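Local coordinates for Rna-directed RNA polymerase (PDB 3ZED), which probably copies the viral RNA genome by RNA-templated polymerisation of ribonucleoside triphosphates, and probably occurs both free and covalently attached to the genomic RNA, at residues 121-126 with 152-157. Numbering follows the deposited sequence.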
ATOM      1  N   GLY B 121      -3.249 -22.975   7.299  1.00 47.85           N
ATOM      2  CA  GLY B 121      -1.825 -22.846   7.576  1.00 46.51           C
ATOM      3  C   GLY B 121      -1.093 -24.165   7.498  1.00 51.57           C
ATOM      4  O   GLY B 121       0.045 -24.275   7.969  1.00 52.34           O
ATOM      5  N   ALA B 122      -1.745 -25.193   6.928  1.00 47.50           N
ATOM      6  CA  ALA B 122      -1.147 -26.511   6.782  1.00 46.74           C
ATOM      7  C   ALA B 122      -0.023 -26.476   5.727  1.00 47.89           C
ATOM      8  O   ALA B 122      -0.224 -25.923   4.658  1.00 45.64           O
ATOM      9  CB  ALA B 122      -2.203 -27.538   6.407  1.00 48.16           C
ATOM     10  N   PRO B 123       1.182 -27.000   6.040  1.00 43.54           N
ATOM     11  CA  PRO B 123       2.255 -27.004   5.038  1.00 43.15           C
ATOM     12  C   PRO B 123       1.940 -27.983   3.912  1.00 50.97           C
ATOM     13  O   PRO B 123       1.220 -28.967   4.143  1.00 53.44           O
ATOM     14  CB  PRO B 123       3.485 -27.465   5.840  1.00 44.91           C
ATOM     15  CG  PRO B 123       2.930 -28.268   6.937  1.00 49.59           C
ATOM     16  CD  PRO B 123       1.607 -27.666   7.285  1.00 44.86           C
ATOM     17  N   ASP B 124       2.480 -27.746   2.707  1.00 47.08           N
ATOM     18  CA  ASP B 124       2.242 -28.669   1.592  1.00 46.63           C
ATOM     19  C   ASP B 124       3.182 -29.892   1.693  1.00 50.15           C
ATOM     20  O   ASP B 124       4.205 -29.982   1.012  1.00 49.23           O
ATOM     21  CB  ASP B 124       2.365 -27.966   0.229  1.00 46.66           C
ATOM     22  CG  ASP B 124       1.767 -28.756  -0.911  1.00 46.94           C
ATOM     23  OD1 ASP B 124       1.491 -29.968  -0.726  1.00 48.04           O
ATOM     24  OD2 ASP B 124       1.616 -28.190  -1.992  1.00 52.55           O
ATOM     25  N   ILE B 125       2.780 -30.845   2.540  1.00 48.35           N
ATOM     26  CA  ILE B 125       3.438 -32.115   2.850  1.00 49.09           C
ATOM     27  C   ILE B 125       3.386 -33.064   1.633  1.00 51.28           C
ATOM     28  O   ILE B 125       4.308 -33.877   1.452  1.00 49.36           O
ATOM     29  CB  ILE B 125       2.741 -32.711   4.121  1.00 54.44           C
ATOM     30  CG1 ILE B 125       3.128 -31.908   5.383  1.00 56.09           C
ATOM     31  CG2 ILE B 125       2.976 -34.201   4.335  1.00 56.87           C
ATOM     32  CD1 ILE B 125       4.596 -31.398   5.467  1.00 63.81           C
ATOM     33  N   THR B 126       2.321 -32.950   0.802  1.00 49.20           N
ATOM     34  CA  THR B 126       2.182 -33.754  -0.422  1.00 49.42           C
ATOM     35  C   THR B 126       3.329 -33.359  -1.363  1.00 49.25           C
ATOM     36  O   THR B 126       4.018 -34.245  -1.855  1.00 49.24           O
ATOM     37  CB  THR B 126       0.780 -33.608  -1.042  1.00 62.99           C
ATOM     38  OG1 THR B 126      -0.188 -33.853  -0.022  1.00 66.88           O
ATOM     39  CG2 THR B 126       0.538 -34.595  -2.176  1.00 64.81           C
ATOM     40  N   GLU B 152      13.126 -27.319   5.373  1.00 36.90           N
ATOM     41  CA  GLU B 152      13.501 -26.344   6.402  1.00 36.65           C
ATOM     42  C   GLU B 152      12.407 -25.256   6.542  1.00 38.09           C
ATOM     43  O   GLU B 152      12.076 -24.891   7.663  1.00 37.83           O
ATOM     44  CB  GLU B 152      14.879 -25.718   6.099  1.00 37.88           C
ATOM     45  CG  GLU B 152      15.312 -24.596   7.041  1.00 47.06           C
ATOM     46  CD  GLU B 152      15.834 -24.888   8.445  1.00 77.75           C
ATOM     47  OE1 GLU B 152      15.615 -26.011   8.959  1.00 66.47           O
ATOM     48  OE2 GLU B 152      16.402 -23.954   9.059  1.00 82.18           O
ATOM     49  N   ALA B 153      11.809 -24.798   5.415  1.00 34.80           N
ATOM     50  CA  ALA B 153      10.715 -23.807   5.462  1.00 34.36           C
ATOM     51  C   ALA B 153       9.474 -24.400   6.179  1.00 42.00           C
ATOM     52  O   ALA B 153       8.893 -23.735   7.027  1.00 40.38           O
ATOM     53  CB  ALA B 153      10.350 -23.330   4.063  1.00 33.48           C
ATOM     54  N   ILE B 154       9.126 -25.678   5.888  1.00 42.10           N
ATOM     55  CA  ILE B 154       8.005 -26.367   6.533  1.00 43.64           C
ATOM     56  C   ILE B 154       8.295 -26.515   8.045  1.00 48.97           C
ATOM     57  O   ILE B 154       7.391 -26.303   8.861  1.00 49.94           O
ATOM     58  CB  ILE B 154       7.729 -27.744   5.844  1.00 47.80           C
ATOM     59  CG1 ILE B 154       7.107 -27.546   4.427  1.00 46.18           C
ATOM     60  CG2 ILE B 154       6.838 -28.645   6.729  1.00 49.42           C
ATOM     61  CD1 ILE B 154       7.063 -28.761   3.539  1.00 44.17           C
ATOM     62  N   ALA B 155       9.560 -26.835   8.406  1.00 44.86           N
ATOM     63  CA  ALA B 155       9.985 -27.030   9.790  1.00 45.83           C
ATOM     64  C   ALA B 155      10.133 -25.732  10.603  1.00 48.71           C
ATOM     65  O   ALA B 155       9.961 -25.792  11.812  1.00 50.53           O
ATOM     66  CB  ALA B 155      11.300 -27.795   9.830  1.00 47.16           C
ATOM     67  N   THR B 156      10.437 -24.576   9.971  1.00 42.91           N
ATOM     68  CA  THR B 156      10.710 -23.338  10.722  1.00 41.44           C
ATOM     69  C   THR B 156       9.709 -22.211  10.500  1.00 43.16           C
ATOM     70  O   THR B 156       9.676 -21.282  11.311  1.00 44.10           O
ATOM     71  CB  THR B 156      12.116 -22.833  10.409  1.00 43.44           C
ATOM     72  OG1 THR B 156      12.184 -22.520   9.016  1.00 42.09           O
ATOM     73  CG2 THR B 156      13.195 -23.849  10.802  1.00 39.47           C
ATOM     74  N   LEU B 157       8.907 -22.276   9.428  1.00 37.59           N
ATOM     75  CA  LEU B 157       7.906 -21.258   9.137  1.00 35.68           C
ATOM     76  C   LEU B 157       6.493 -21.739   9.491  1.00 42.57           C
ATOM     77  O   LEU B 157       6.267 -22.915   9.751  1.00 43.76           O
ATOM     78  CB  LEU B 157       7.947 -20.794   7.646  1.00 33.44           C
ATOM     79  CG  LEU B 157       9.277 -20.293   7.066  1.00 35.56           C
ATOM     80  CD1 LEU B 157       9.119 -19.904   5.621  1.00 33.21           C
ATOM     81  CD2 LEU B 157       9.865 -19.119   7.876  1.00 37.25           C
TER
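Ile154 reaches out from the last turns of helix 143-156 and meets Pro123, Asp124 and Ile125, where the chain enters helix 125-137. Its CG2 methyl does most of the touching, lying 3.7 Å from Pro123 CB and 3.8 Å from Ile125 CD1. The proline and isoleucine side chains cross at about a right angle, with the methyl set against CB and CG of the rigid, apolar ring, a fixed surface to pack on. Ile154 suits this place because its branched CB sends two arms outward: CG2, opposite the backbone N, serves the proline and Ile125, while the extended CG1 arm (chi2 167°) carries CD1 to within 4.0 Å of Asp124 O. Ile125, whose arm is long enough to reach across, meets it with a folded chain: a chi2 of -38° turns CD1 toward CG2 of Ile154. The two helices follow each other through a short non-helical link, and the contact joins the start of the first to the end of the second, at the open end of a helical hairpin. Asp124 is the N-cap of helix 125-137 and the centre of an inverse gamma turn, in which Ile125 N bonds to Pro123 O at 2.9 Å. Its carboxylate leads away from Ile154: OD1 accepts from Leu127 N, a task suited to the short aspartate, and OD2 bonds to Tyr613 OH. At the C-terminal end of helix 143-156, Thr156 OG1 turns back onto Glu152 O at 2.7 Å, approaching 39° out of the carbonyl plane. Helix 580-588 also borders this junction, Ala588 touching both Ala153 and Ile154.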